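Local coordinates for protein dipicolinate synthase subunit B (Bacillus halodurans, PDB 3LQK) that probably takes part in dipicolinate synthesis as the flavoprotein-family subunit B of dipicolinate synthase, working in a six-chain assembly, at residues K8-L14 / A36-V42; Y153-G158 / Q188-I194; M3-G7 / P177-E181; I130-L136 / K165-A171. All blocks are in the same frame, centred on the assembly; numbering follows the deposited sequence.

Interaction 1. Residues K8-L14 / A36-V42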
loop_
_atom_site.group_PDB
_atom_site.type_symbol
_atom_site.label_atom_id
_atom_site.label_comp_id
_atom_site.label_asym_id
_atom_site.label_seq_id
_atom_site.Cartn_x
_atom_site.Cartn_y
_atom_site.Cartn_z
ATOM N N LYS A 8 -22.074 -16.874 24.995
ATOM C CA LYS A 8 -21.236 -16.041 24.137
ATOM C C LYS A 8 -22.057 -14.893 23.586
ATOM O O LYS A 8 -23.217 -15.077 23.184
ATOM C CB LYS A 8 -20.656 -16.824 22.974
ATOM C CG LYS A 8 -19.898 -18.130 23.357
ATOM C CD LYS A 8 -18.457 -17.837 23.762
ATOM C CE LYS A 8 -17.783 -19.088 24.309
ATOM N NZ LYS A 8 -16.567 -18.610 25.029
ATOM N N HIS A 9 -21.407 -13.734 23.578
ATOM C CA HIS A 9 -22.014 -12.510 23.095
ATOM C C HIS A 9 -21.417 -12.214 21.725
ATOM O O HIS A 9 -20.272 -11.895 21.594
ATOM C CB HIS A 9 -21.834 -11.363 24.115
ATOM C CG HIS A 9 -22.692 -10.168 23.832
ATOM N ND1 HIS A 9 -22.605 -9.000 24.558
ATOM C CD2 HIS A 9 -23.615 -9.946 22.858
ATOM C CE1 HIS A 9 -23.452 -8.119 24.057
ATOM N NE2 HIS A 9 -24.066 -8.666 23.016
ATOM N N VAL A 10 -22.226 -12.408 20.693
ATOM C CA VAL A 10 -21.801 -12.251 19.311
ATOM C C VAL A 10 -22.549 -11.068 18.717
ATOM O O VAL A 10 -23.767 -10.935 18.874
ATOM C CB VAL A 10 -22.171 -13.480 18.513
ATOM C CG1 VAL A 10 -21.816 -13.312 17.017
ATOM C CG2 VAL A 10 -21.546 -14.742 19.143
ATOM N N GLY A 11 -21.825 -10.147 18.113
ATOM C CA GLY A 11 -22.403 -9.051 17.423
ATOM C C GLY A 11 -22.592 -9.483 15.984
ATOM O O GLY A 11 -21.764 -10.223 15.439
ATOM N N PHE A 12 -23.656 -9.015 15.349
ATOM C CA PHE A 12 -23.999 -9.409 13.952
ATOM C C PHE A 12 -24.384 -8.146 13.195
ATOM O O PHE A 12 -25.497 -7.636 13.283
ATOM C CB PHE A 12 -25.135 -10.430 13.963
ATOM C CG PHE A 12 -25.202 -11.304 12.749
ATOM C CD1 PHE A 12 -25.189 -12.672 12.888
ATOM C CD2 PHE A 12 -25.340 -10.756 11.466
ATOM C CE1 PHE A 12 -25.272 -13.501 11.774
ATOM C CE2 PHE A 12 -25.389 -11.570 10.334
ATOM C CZ PHE A 12 -25.371 -12.940 10.489
ATOM N N GLY A 13 -23.416 -7.612 12.493
ATOM C CA GLY A 13 -23.616 -6.457 11.641
ATOM C C GLY A 13 -23.910 -6.766 10.200
ATOM O O GLY A 13 -23.316 -7.651 9.575
ATOM N N LEU A 14 -24.847 -5.999 9.675
ATOM C CA LEU A 14 -25.368 -6.125 8.323
ATOM C C LEU A 14 -25.001 -4.891 7.563
ATOM O O LEU A 14 -25.233 -3.733 8.018
ATOM C CB LEU A 14 -26.872 -6.267 8.406
ATOM C CG LEU A 14 -27.337 -7.369 9.385
ATOM C CD1 LEU A 14 -28.795 -7.167 9.856
ATOM C CD2 LEU A 14 -27.223 -8.698 8.687
ATOM N N ALA A 36 -26.038 -18.437 21.489
ATOM C CA ALA A 36 -25.336 -17.169 21.535
ATOM C C ALA A 36 -26.355 -16.099 21.895
ATOM O O ALA A 36 -27.531 -16.197 21.531
ATOM C CB ALA A 36 -24.695 -16.848 20.174
ATOM N N LYS A 37 -25.890 -15.089 22.604
ATOM C CA LYS A 37 -26.580 -13.826 22.713
ATOM C C LYS A 37 -26.127 -12.918 21.548
ATOM O O LYS A 37 -24.961 -12.554 21.460
ATOM C CB LYS A 37 -26.212 -13.168 24.035
ATOM C CG LYS A 37 -26.975 -11.855 24.246
ATOM C CD LYS A 37 -26.481 -10.991 25.484
ATOM C CE LYS A 37 -27.131 -11.355 26.820
ATOM N NZ LYS A 37 -26.682 -10.336 27.851
ATOM N N VAL A 38 -27.059 -12.615 20.644
ATOM C CA VAL A 38 -26.738 -11.939 19.412
ATOM C C VAL A 38 -27.257 -10.519 19.436
ATOM O O VAL A 38 -28.483 -10.278 19.537
ATOM C CB VAL A 38 -27.278 -12.664 18.200
ATOM C CG1 VAL A 38 -26.772 -12.002 16.925
ATOM C CG2 VAL A 38 -26.862 -14.212 18.270
ATOM N N THR A 39 -26.310 -9.588 19.295
ATOM C CA THR A 39 -26.632 -8.190 19.133
ATOM C C THR A 39 -26.523 -7.744 17.690
ATOM O O THR A 39 -25.418 -7.777 17.126
ATOM C CB THR A 39 -25.712 -7.345 19.975
ATOM O OG1 THR A 39 -25.921 -7.698 21.342
ATOM C CG2 THR A 39 -25.998 -5.805 19.771
ATOM N N PRO A 40 -27.636 -7.300 17.082
ATOM C CA PRO A 40 -27.566 -6.795 15.709
ATOM C C PRO A 40 -27.013 -5.365 15.635
ATOM O O PRO A 40 -27.335 -4.503 16.496
ATOM C CB PRO A 40 -29.024 -6.851 15.218
ATOM C CG PRO A 40 -29.801 -7.486 16.365
ATOM C CD PRO A 40 -29.015 -7.235 17.590
ATOM N N PHE A 41 -26.167 -5.147 14.645
ATOM C CA PHE A 41 -25.628 -3.829 14.305
ATOM C C PHE A 41 -26.005 -3.474 12.860
ATOM O O PHE A 41 -25.919 -4.325 11.975
ATOM C CB PHE A 41 -24.110 -3.832 14.373
ATOM C CG PHE A 41 -23.534 -3.883 15.758
ATOM C CD1 PHE A 41 -22.807 -2.833 16.246
ATOM C CD2 PHE A 41 -23.612 -5.037 16.508
ATOM C CE1 PHE A 41 -22.222 -2.890 17.505
ATOM C CE2 PHE A 41 -23.082 -5.088 17.790
ATOM C CZ PHE A 41 -22.387 -4.006 18.286
ATOM N N VAL A 42 -26.418 -2.242 12.606
ATOM C CA VAL A 42 -26.837 -1.820 11.267
ATOM C C VAL A 42 -26.236 -0.463 10.932
ATOM O O VAL A 42 -25.645 0.176 11.782
ATOM C CB VAL A 42 -28.367 -1.783 11.101
ATOM C CG1 VAL A 42 -28.991 -3.216 11.137
ATOM C CG2 VAL A 42 -29.016 -0.818 12.092
#
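His9 NE2 and Thr39 OG1 lie 2.7 Å apart in a nearly straight hydrogen bond (171°), and either group could be the donor. The hydroxyl sits at the edge of the imidazole, in its plane. His9 reaches it because CG stands anti to the backbone N (chi1 -167°), which sends the ring across the neighbouring strand. Lys37 CD then covers one face of that ring in a CH-pi contact, 4.1 Å from its centroid; a long aliphatic chain suits this place, since it can shield the ring and still carry its amine outward. Beneath these side chains, strands 9-13 and 37-41 run parallel, the two strands of a beta-alpha-beta crossover that passes through helix 25-33. Val10 has both polar backbone atoms engaged: its N donates to Lys37 O (2.8 Å) and its O accepts from Thr39 N (2.9 Å). Phe12 repeats the pattern, its N donating to Thr39 O and its O accepting from Phe41 N. On the sheet face of Val10 and Phe12, apolar groups meet helix 25-33, and Val38 CG1 packs on Phe12 CB at 3.7 Å. On the other face, Gly11 has no side chain, so the Phe41 ring can approach until CE2 is 4.0 Å from Gly11 CA.

Interaction 2. Residues Y153-G158 / Q188-I194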
loop_
_atom_site.group_PDB
_atom_site.type_symbol
_atom_site.label_atom_id
_atom_site.label_comp_id
_atom_site.label_asym_id
_atom_site.label_seq_id
_atom_site.Cartn_x
_atom_site.Cartn_y
_atom_site.Cartn_z
ATOM N N TYR A 153 -11.051 -12.808 10.512
ATOM C CA TYR A 153 -11.255 -14.100 9.868
ATOM C C TYR A 153 -12.389 -14.035 8.866
ATOM O O TYR A 153 -13.300 -13.200 9.029
ATOM C CB TYR A 153 -11.546 -15.212 10.905
ATOM C CG TYR A 153 -10.515 -15.262 12.022
ATOM C CD1 TYR A 153 -9.357 -16.017 11.915
ATOM C CD2 TYR A 153 -10.691 -14.501 13.170
ATOM C CE1 TYR A 153 -8.385 -16.004 12.957
ATOM C CE2 TYR A 153 -9.736 -14.464 14.164
ATOM C CZ TYR A 153 -8.635 -15.243 14.083
ATOM O OH TYR A 153 -7.774 -15.171 15.120
ATOM N N PHE A 154 -12.290 -14.873 7.831
ATOM C CA PHE A 154 -13.231 -14.871 6.707
ATOM C C PHE A 154 -14.098 -16.135 6.632
ATOM O O PHE A 154 -13.588 -17.264 6.776
ATOM C CB PHE A 154 -12.460 -14.691 5.385
ATOM C CG PHE A 154 -12.087 -13.262 5.070
ATOM C CD1 PHE A 154 -11.129 -12.596 5.811
ATOM C CD2 PHE A 154 -12.730 -12.564 4.044
ATOM C CE1 PHE A 154 -10.798 -11.297 5.543
ATOM C CE2 PHE A 154 -12.424 -11.222 3.789
ATOM C CZ PHE A 154 -11.443 -10.605 4.513
ATOM N N ILE A 155 -15.418 -15.948 6.498
ATOM C CA ILE A 155 -16.313 -17.018 6.187
ATOM C C ILE A 155 -15.847 -17.486 4.790
ATOM O O ILE A 155 -15.567 -16.672 3.916
ATOM C CB ILE A 155 -17.760 -16.568 6.092
ATOM C CG1 ILE A 155 -18.266 -15.933 7.409
ATOM C CG2 ILE A 155 -18.685 -17.734 5.631
ATOM C CD1 ILE A 155 -19.665 -15.254 7.254
ATOM N N PRO A 156 -15.716 -18.790 4.600
ATOM C CA PRO A 156 -15.184 -19.280 3.356
ATOM C C PRO A 156 -15.936 -18.707 2.187
ATOM O O PRO A 156 -17.179 -18.522 2.255
ATOM C CB PRO A 156 -15.426 -20.808 3.466
ATOM C CG PRO A 156 -15.206 -21.070 4.857
ATOM C CD PRO A 156 -15.775 -19.860 5.612
ATOM N N PHE A 157 -15.218 -18.426 1.118
ATOM C CA PHE A 157 -15.793 -17.696 -0.016
ATOM C C PHE A 157 -15.250 -18.214 -1.402
ATOM O O PHE A 157 -14.287 -19.006 -1.490
ATOM C CB PHE A 157 -15.525 -16.202 0.164
ATOM C CG PHE A 157 -14.022 -15.844 0.201
ATOM C CD1 PHE A 157 -13.297 -15.666 -0.967
ATOM C CD2 PHE A 157 -13.366 -15.693 1.397
ATOM C CE1 PHE A 157 -11.938 -15.359 -0.928
ATOM C CE2 PHE A 157 -12.018 -15.344 1.416
ATOM C CZ PHE A 157 -11.315 -15.202 0.262
ATOM N N GLY A 158 -15.826 -17.694 -2.469
ATOM C CA GLY A 158 -15.502 -18.156 -3.807
ATOM C C GLY A 158 -16.163 -17.279 -4.829
ATOM O O GLY A 158 -16.924 -16.380 -4.470
ATOM N N GLN A 188 -8.379 -19.365 11.514
ATOM C CA GLN A 188 -9.109 -19.302 10.286
ATOM C C GLN A 188 -9.619 -20.712 9.940
ATOM O O GLN A 188 -8.835 -21.629 9.783
ATOM C CB GLN A 188 -8.195 -18.815 9.124
ATOM C CG GLN A 188 -8.870 -18.811 7.769
ATOM C CD GLN A 188 -10.168 -17.930 7.710
ATOM O OE1 GLN A 188 -10.115 -16.715 7.890
ATOM N NE2 GLN A 188 -11.301 -18.552 7.421
ATOM N N TYR A 189 -10.932 -20.841 9.768
ATOM C CA TYR A 189 -11.570 -22.072 9.353
ATOM C C TYR A 189 -11.197 -22.370 7.910
ATOM O O TYR A 189 -11.136 -21.459 7.065
ATOM C CB TYR A 189 -13.101 -21.933 9.516
ATOM C CG TYR A 189 -13.900 -23.154 9.115
ATOM C CD1 TYR A 189 -13.919 -24.324 9.878
ATOM C CD2 TYR A 189 -14.645 -23.121 7.982
ATOM C CE1 TYR A 189 -14.699 -25.468 9.456
ATOM C CE2 TYR A 189 -15.400 -24.202 7.557
ATOM C CZ TYR A 189 -15.418 -25.365 8.262
ATOM O OH TYR A 189 -16.177 -26.334 7.729
ATOM N N GLN A 190 -10.968 -23.651 7.622
ATOM C CA GLN A 190 -10.412 -24.094 6.366
ATOM C C GLN A 190 -11.245 -25.148 5.775
ATOM O O GLN A 190 -11.833 -25.905 6.506
ATOM C CB GLN A 190 -9.029 -24.664 6.585
ATOM C CG GLN A 190 -7.956 -23.645 6.963
ATOM C CD GLN A 190 -7.722 -22.514 5.938
ATOM O OE1 GLN A 190 -7.116 -21.461 6.287
ATOM N NE2 GLN A 190 -8.166 -22.701 4.708
ATOM N N PRO A 191 -11.338 -25.233 4.433
ATOM C CA PRO A 191 -10.800 -24.411 3.396
ATOM C C PRO A 191 -11.498 -23.074 3.343
ATOM O O PRO A 191 -12.702 -22.982 3.416
ATOM C CB PRO A 191 -11.051 -25.235 2.134
ATOM C CG PRO A 191 -12.243 -26.119 2.454
ATOM C CD PRO A 191 -12.039 -26.431 3.900
ATOM N N VAL A 192 -10.726 -22.002 3.249
ATOM C CA VAL A 192 -11.284 -20.698 3.158
ATOM C C VAL A 192 -11.714 -20.401 1.738
ATOM O O VAL A 192 -12.558 -19.542 1.506
ATOM C CB VAL A 192 -10.325 -19.641 3.742
ATOM C CG1 VAL A 192 -8.996 -19.613 2.943
ATOM C CG2 VAL A 192 -11.030 -18.247 3.832
ATOM N N LEU A 193 -11.151 -21.099 0.774
ATOM C CA LEU A 193 -11.561 -20.909 -0.614
ATOM C C LEU A 193 -12.475 -22.067 -0.956
ATOM O O LEU A 193 -12.064 -23.241 -0.857
ATOM C CB LEU A 193 -10.365 -20.943 -1.538
ATOM C CG LEU A 193 -9.694 -19.624 -1.894
ATOM C CD1 LEU A 193 -9.560 -18.720 -0.735
ATOM C CD2 LEU A 193 -8.366 -19.768 -2.650
ATOM N N ILE A 194 -13.709 -21.758 -1.308
ATOM C CA ILE A 194 -14.649 -22.790 -1.725
ATOM C C ILE A 194 -15.241 -22.527 -3.139
ATOM O O ILE A 194 -14.981 -21.472 -3.752
ATOM C CB ILE A 194 -15.739 -22.986 -0.641
ATOM C CG1 ILE A 194 -16.443 -21.653 -0.248
ATOM C CG2 ILE A 194 -15.119 -23.669 0.619
ATOM C CD1 ILE A 194 -17.251 -21.028 -1.298
#
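The C-terminal tail that follows helix 176-184 runs along the broken strand 152-159, and Gln188 fastens its start. Its amide pairs with Phe154 like a strand neighbour: Phe154 N donates to Gln188 OE1 at 2.9 Å, almost straight (177°) and on a lone pair, while Gln188 NE2 donates to Phe154 O at 2.7 Å. The bend at chi2 (58°) folds the amide back toward its own backbone, where NE2 gives its second hydrogen to Tyr189 O (2.9 Å); three bonds thus fix the amide's rotation. Where the strand breaks, Pro156, which has no N-H to offer, turns its CG to the edge of the Tyr189 ring, 3.8 Å from CD2. Beyond the break a single beta bridge joins Phe157 to Leu193, with Phe157 N bonded to Val192 O (2.9 Å) and Ile194 N to Phe157 O (2.8 Å). Val192 O also lies over one face of the Phe157 ring, whose CE2 touches Val192 CG2. Gln159 of the second subunit accepts a hydrogen bond from Leu193 N, while Leu193 packs on Leu169 of that subunit.

Interaction 3. Residues M3-G7 / P177-E181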
loop_
_atom_site.group_PDB
_atom_site.type_symbol
_atom_site.label_atom_id
_atom_site.label_comp_id
_atom_site.label_asym_id
_atom_site.label_seq_id
_atom_site.Cartn_x
_atom_site.Cartn_y
_atom_site.Cartn_z
HETATM N N MSE A 3 -20.308 -28.123 18.874
HETATM C CA MSE A 3 -20.385 -26.646 18.582
HETATM C C MSE A 3 -21.481 -25.974 19.438
HETATM O O MSE A 3 -22.676 -26.212 19.238
HETATM C CB MSE A 3 -20.670 -26.445 17.089
HETATM C CG MSE A 3 -20.779 -25.036 16.633
HETATM SE SE MSE A 3 -20.549 -24.823 14.661
HETATM C CE MSE A 3 -21.907 -26.153 14.113
ATOM N N ASN A 4 -21.074 -25.135 20.377
ATOM C CA ASN A 4 -21.980 -24.589 21.358
ATOM C C ASN A 4 -21.541 -23.157 21.797
ATOM O O ASN A 4 -20.453 -22.963 22.318
ATOM C CB ASN A 4 -22.039 -25.564 22.542
ATOM C CG ASN A 4 -22.881 -25.054 23.678
ATOM O OD1 ASN A 4 -23.821 -24.300 23.472
ATOM N ND2 ASN A 4 -22.551 -25.470 24.907
ATOM N N PHE A 5 -22.395 -22.165 21.558
ATOM C CA PHE A 5 -22.072 -20.798 21.829
ATOM C C PHE A 5 -22.746 -20.288 23.091
ATOM O O PHE A 5 -22.878 -19.084 23.278
ATOM C CB PHE A 5 -22.519 -19.940 20.649
ATOM C CG PHE A 5 -21.826 -20.264 19.361
ATOM C CD1 PHE A 5 -20.439 -20.254 19.275
ATOM C CD2 PHE A 5 -22.535 -20.588 18.243
ATOM C CE1 PHE A 5 -19.786 -20.575 18.073
ATOM C CE2 PHE A 5 -21.878 -20.880 17.032
ATOM C CZ PHE A 5 -20.524 -20.871 16.953
ATOM N N ALA A 6 -23.220 -21.200 23.932
ATOM C CA ALA A 6 -23.796 -20.845 25.228
ATOM C C ALA A 6 -22.955 -19.823 25.984
ATOM O O ALA A 6 -21.776 -20.018 26.183
ATOM C CB ALA A 6 -23.994 -22.155 26.131
ATOM N N GLY A 7 -23.551 -18.724 26.402
ATOM C CA GLY A 7 -22.778 -17.730 27.172
ATOM C C GLY A 7 -22.010 -16.739 26.314
ATOM O O GLY A 7 -21.317 -15.859 26.849
ATOM N N PRO A 177 -21.283 -20.315 11.345
ATOM C CA PRO A 177 -21.017 -20.776 12.690
ATOM C C PRO A 177 -19.721 -21.469 12.877
ATOM O O PRO A 177 -19.053 -21.283 13.864
ATOM C CB PRO A 177 -22.172 -21.750 12.970
ATOM C CG PRO A 177 -23.292 -21.193 12.144
ATOM C CD PRO A 177 -22.550 -20.827 10.845
ATOM N N GLU A 178 -19.371 -22.297 11.935
ATOM C CA GLU A 178 -18.079 -22.953 11.948
ATOM C C GLU A 178 -16.930 -21.939 11.933
ATOM O O GLU A 178 -15.936 -22.136 12.627
ATOM C CB GLU A 178 -17.951 -23.849 10.702
ATOM C CG GLU A 178 -18.848 -25.074 10.693
ATOM C CD GLU A 178 -20.340 -24.871 10.186
ATOM O OE1 GLU A 178 -20.787 -23.718 9.924
ATOM O OE2 GLU A 178 -21.080 -25.930 10.105
ATOM N N THR A 179 -17.059 -20.877 11.138
ATOM C CA THR A 179 -16.047 -19.824 11.083
ATOM C C THR A 179 -15.936 -19.134 12.423
ATOM O O THR A 179 -14.833 -18.848 12.916
ATOM C CB THR A 179 -16.333 -18.841 9.955
ATOM O OG1 THR A 179 -16.469 -19.591 8.723
ATOM C CG2 THR A 179 -15.239 -17.762 9.790
ATOM N N ILE A 180 -17.064 -18.892 13.074
ATOM C CA ILE A 180 -17.015 -18.284 14.429
ATOM C C ILE A 180 -16.304 -19.248 15.391
ATOM O O ILE A 180 -15.440 -18.825 16.168
ATOM C CB ILE A 180 -18.437 -17.876 15.000
ATOM C CG1 ILE A 180 -19.083 -16.835 14.079
ATOM C CG2 ILE A 180 -18.309 -17.294 16.440
ATOM C CD1 ILE A 180 -20.395 -16.209 14.518
ATOM N N GLU A 181 -16.662 -20.518 15.331
ATOM C CA GLU A 181 -16.066 -21.479 16.257
ATOM C C GLU A 181 -14.528 -21.527 16.139
ATOM O O GLU A 181 -13.811 -21.600 17.166
ATOM C CB GLU A 181 -16.614 -22.854 16.018
ATOM C CG GLU A 181 -16.250 -23.855 17.071
ATOM C CD GLU A 181 -16.258 -25.325 16.564
ATOM O OE1 GLU A 181 -15.625 -26.186 17.247
ATOM O OE2 GLU A 181 -16.878 -25.632 15.494
#
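With CG anti to the backbone N (chi1 180°) and a bend only at chi3 (53°), the selenomethionine Met3 extends to the helix and, in this crystal, brings its SE against it between Pro177 and Glu181. Phe5 takes the other course, CG lying beside its backbone N (chi1 -63°), and its ring points edge-first at the same helix. SE is 3.9 Å from Pro177 CB, and Glu181 OE2 comes equally close to it; the long, flexible chain can follow this uneven surface. Met3 CE lies 4.1 Å from Glu178 OE2, which has a weak, long ion pair with Arg30. Phe5 CZ meets Pro177 O at 3.4 Å, the oxygen lying in the ring plane, where the slightly positive ring hydrogens suit a carbonyl already bonded to Glu181 N within the helix. Ile180 CG2 approaches Phe5 CE1 obliquely at 4.0 Å. The arm lies across the place where helix 176-184 meets helix 25-33: Leu31 touches both Phe5 and Ile180. An Asx turn spans Phe5, Ala6 N donating to Asn4 OD1 (3.2 Å).

Interaction 4. Residues I130-L136 / K165-A171. With PO4 (phosphate ion), chain C.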
loop_
_atom_site.group_PDB
_atom_site.type_symbol
_atom_site.label_atom_id
_atom_site.label_comp_id
_atom_site.label_asym_id
_atom_site.label_seq_id
_atom_site.Cartn_x
_atom_site.Cartn_y
_atom_site.Cartn_z
ATOM N N ILE A 130 -17.699 -11.660 2.891
ATOM C CA ILE A 130 -17.645 -10.743 1.777
ATOM C C ILE A 130 -18.735 -10.985 0.787
ATOM O O ILE A 130 -19.215 -12.068 0.641
ATOM C CB ILE A 130 -16.349 -10.751 0.923
ATOM C CG1 ILE A 130 -15.542 -11.967 1.143
ATOM C CG2 ILE A 130 -15.597 -9.446 1.022
ATOM C CD1 ILE A 130 -16.009 -13.001 0.357
ATOM N N SER A 131 -19.083 -9.925 0.098
ATOM C CA SER A 131 -20.057 -10.017 -0.965
ATOM C C SER A 131 -19.953 -8.778 -1.847
ATOM O O SER A 131 -20.583 -7.767 -1.555
ATOM C CB SER A 131 -21.456 -10.124 -0.374
ATOM O OG SER A 131 -22.355 -10.259 -1.428
ATOM N N THR A 132 -19.077 -8.824 -2.838
ATOM C CA THR A 132 -18.878 -7.695 -3.734
ATOM C C THR A 132 -18.390 -8.169 -5.102
ATOM O O THR A 132 -17.584 -9.094 -5.203
ATOM C CB THR A 132 -17.898 -6.603 -3.122
ATOM O OG1 THR A 132 -17.831 -5.459 -3.972
ATOM C CG2 THR A 132 -16.507 -7.137 -2.850
ATOM N N ASN A 133 -18.864 -7.475 -6.136
ATOM C CA ASN A 133 -18.499 -7.780 -7.516
ATOM C C ASN A 133 -17.129 -7.200 -7.945
ATOM O O ASN A 133 -16.705 -7.376 -9.095
ATOM C CB ASN A 133 -19.625 -7.392 -8.464
ATOM C CG ASN A 133 -19.782 -5.883 -8.589
ATOM O OD1 ASN A 133 -18.806 -5.151 -8.455
ATOM N ND2 ASN A 133 -21.016 -5.413 -8.790
ATOM N N ASP A 134 -16.427 -6.545 -7.020
ATOM C CA ASP A 134 -15.068 -6.013 -7.309
ATOM C C ASP A 134 -14.012 -6.639 -6.389
ATOM O O ASP A 134 -12.917 -6.122 -6.222
ATOM C CB ASP A 134 -15.043 -4.474 -7.209
ATOM C CG ASP A 134 -15.299 -3.955 -5.788
ATOM O OD1 ASP A 134 -15.601 -4.738 -4.821
ATOM O OD2 ASP A 134 -15.177 -2.725 -5.621
ATOM N N ALA A 135 -14.363 -7.746 -5.752
ATOM C CA ALA A 135 -13.459 -8.389 -4.829
ATOM C C ALA A 135 -12.087 -8.763 -5.489
ATOM O O ALA A 135 -11.037 -8.661 -4.837
ATOM C CB ALA A 135 -14.137 -9.627 -4.270
ATOM N N LEU A 136 -12.063 -9.228 -6.755
ATOM C CA LEU A 136 -10.772 -9.564 -7.410
ATOM C C LEU A 136 -10.228 -8.416 -8.225
ATOM O O LEU A 136 -9.219 -8.577 -8.937
ATOM C CB LEU A 136 -10.878 -10.809 -8.283
ATOM C CG LEU A 136 -11.271 -12.101 -7.526
ATOM C CD1 LEU A 136 -11.562 -13.319 -8.493
ATOM C CD2 LEU A 136 -10.140 -12.427 -6.542
ATOM N N LYS A 165 -19.732 -12.218 -13.701
ATOM C CA LYS A 165 -19.141 -11.289 -12.782
ATOM C C LYS A 165 -17.729 -11.796 -12.349
ATOM O O LYS A 165 -17.540 -12.269 -11.223
ATOM C CB LYS A 165 -20.018 -11.105 -11.561
ATOM C CG LYS A 165 -21.506 -10.917 -11.756
ATOM C CD LYS A 165 -22.135 -10.529 -10.405
ATOM C CE LYS A 165 -22.470 -11.742 -9.595
ATOM N NZ LYS A 165 -23.029 -11.355 -8.257
ATOM N N PRO A 166 -16.735 -11.687 -13.245
ATOM C CA PRO A 166 -15.458 -12.376 -12.981
ATOM C C PRO A 166 -14.697 -11.883 -11.750
ATOM O O PRO A 166 -13.906 -12.643 -11.220
ATOM C CB PRO A 166 -14.643 -12.167 -14.255
ATOM C CG PRO A 166 -15.355 -11.097 -15.052
ATOM C CD PRO A 166 -16.748 -10.910 -14.496
ATOM N N ASN A 167 -14.966 -10.662 -11.271
ATOM C CA ASN A 167 -14.331 -10.149 -10.039
ATOM C C ASN A 167 -15.092 -10.368 -8.747
ATOM O O ASN A 167 -14.656 -9.899 -7.681
ATOM C CB ASN A 167 -13.929 -8.688 -10.197
ATOM C CG ASN A 167 -12.829 -8.514 -11.226
ATOM O OD1 ASN A 167 -12.094 -9.457 -11.512
ATOM N ND2 ASN A 167 -12.703 -7.310 -11.784
ATOM N N SER A 168 -16.245 -11.031 -8.844
ATOM C CA SER A 168 -17.128 -11.176 -7.723
ATOM C C SER A 168 -16.744 -12.323 -6.814
ATOM O O SER A 168 -16.603 -13.452 -7.305
ATOM C CB SER A 168 -18.548 -11.444 -8.222
ATOM O OG SER A 168 -19.412 -11.613 -7.111
ATOM N N LEU A 169 -16.596 -12.053 -5.515
ATOM C CA LEU A 169 -16.493 -13.079 -4.482
ATOM C C LEU A 169 -17.636 -12.923 -3.499
ATOM O O LEU A 169 -17.934 -11.790 -3.143
ATOM C CB LEU A 169 -15.159 -12.973 -3.740
ATOM C CG LEU A 169 -13.879 -13.245 -4.533
ATOM C CD1 LEU A 169 -12.612 -13.050 -3.631
ATOM C CD2 LEU A 169 -13.961 -14.665 -5.136
ATOM N N VAL A 170 -18.241 -14.053 -3.078
ATOM C CA VAL A 170 -19.311 -14.112 -2.085
ATOM C C VAL A 170 -19.061 -15.303 -1.134
ATOM O O VAL A 170 -18.640 -16.394 -1.579
ATOM C CB VAL A 170 -20.690 -14.276 -2.757
ATOM C CG1 VAL A 170 -21.898 -14.325 -1.709
ATOM C CG2 VAL A 170 -20.920 -13.116 -3.810
ATOM N N ALA A 171 -19.271 -15.064 0.150
ATOM C CA ALA A 171 -19.120 -16.081 1.195
ATOM C C ALA A 171 -20.246 -17.116 1.124
ATOM O O ALA A 171 -21.346 -16.820 0.694
ATOM C CB ALA A 171 -19.096 -15.420 2.633
HETATM P P PO4 C . -24.525 -7.205 -8.940
HETATM O O1 PO4 C . -25.179 -5.816 -8.785
HETATM O O2 PO4 C . -24.136 -7.837 -7.597
HETATM O O3 PO4 C . -25.455 -8.192 -9.700
HETATM O O4 PO4 C . -23.195 -6.998 -9.627
HETATM O O HOH W 1 -17.262 -8.828 -11.514
#
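A short antiparallel pairing of strands 126-132 and 169-171 ends in two type I turns, and a phosphate, probably from the crystallisation liquor, is bound beside them. Thr132 and Leu169 form the hydrogen-bonded pair, Thr132 N to Leu169 O at 3.2 Å and Leu169 N to Thr132 O at 3.1 Å. The turn Thr132-Ala135 then directs Leu136 N to Asn167 O (2.8 Å), while one water links Asn133 O to Asn167 N. Leu169 CB packs against the small Ala135 CB at 3.5 Å, a closeness that the methyl group permits, and Leu136 crosses Leu169 at about a right angle, CD2 to CD1 3.9 Å. Asn133 CG stands between its backbone N and carbonyl carbon (chi1 71°), directing ND2 away from the strands to phosphate O4 (2.8 Å, 162°). Arg121 of the fourth subunit also bonds this anion. Lys165 NZ lies farther off, 3.7 Å from phosphate O2, and makes its salt bridge with Asp160, which is also hydrogen-bonded to Ser168 OG. Strand 169-171 is paired with 152-159 too, through Val170 and Gly158; Leu169 touches Phe157 there, while Ile130 and Ala135 lie against Ile143 of helix 140-147.

In the fold
From the N terminus, the arm 3-7 is the first half of interaction 3, whose partner, 177-181 on helix 176-184, comes only near the end of the chain; that long loop encloses interactions 1 and 4 entirely. Interaction 1 closes first, around helix 25-33, and touches interaction 3 through Ala36 on Phe5 and Val10 on Ile180. Interaction 4 opens at 130-136 and closes at 165-171, after 153-158 has begun interaction 2, so these two cross and meet where Phe157 packs on Ile130. Interaction 2 closes last, at 188-194, and crosses interaction 3 as well, with Pro156 against Thr179. Interactions 1 and 4 lie on opposite sides of the chain's centre, their centres 24 Å apart, yet reach one sheet.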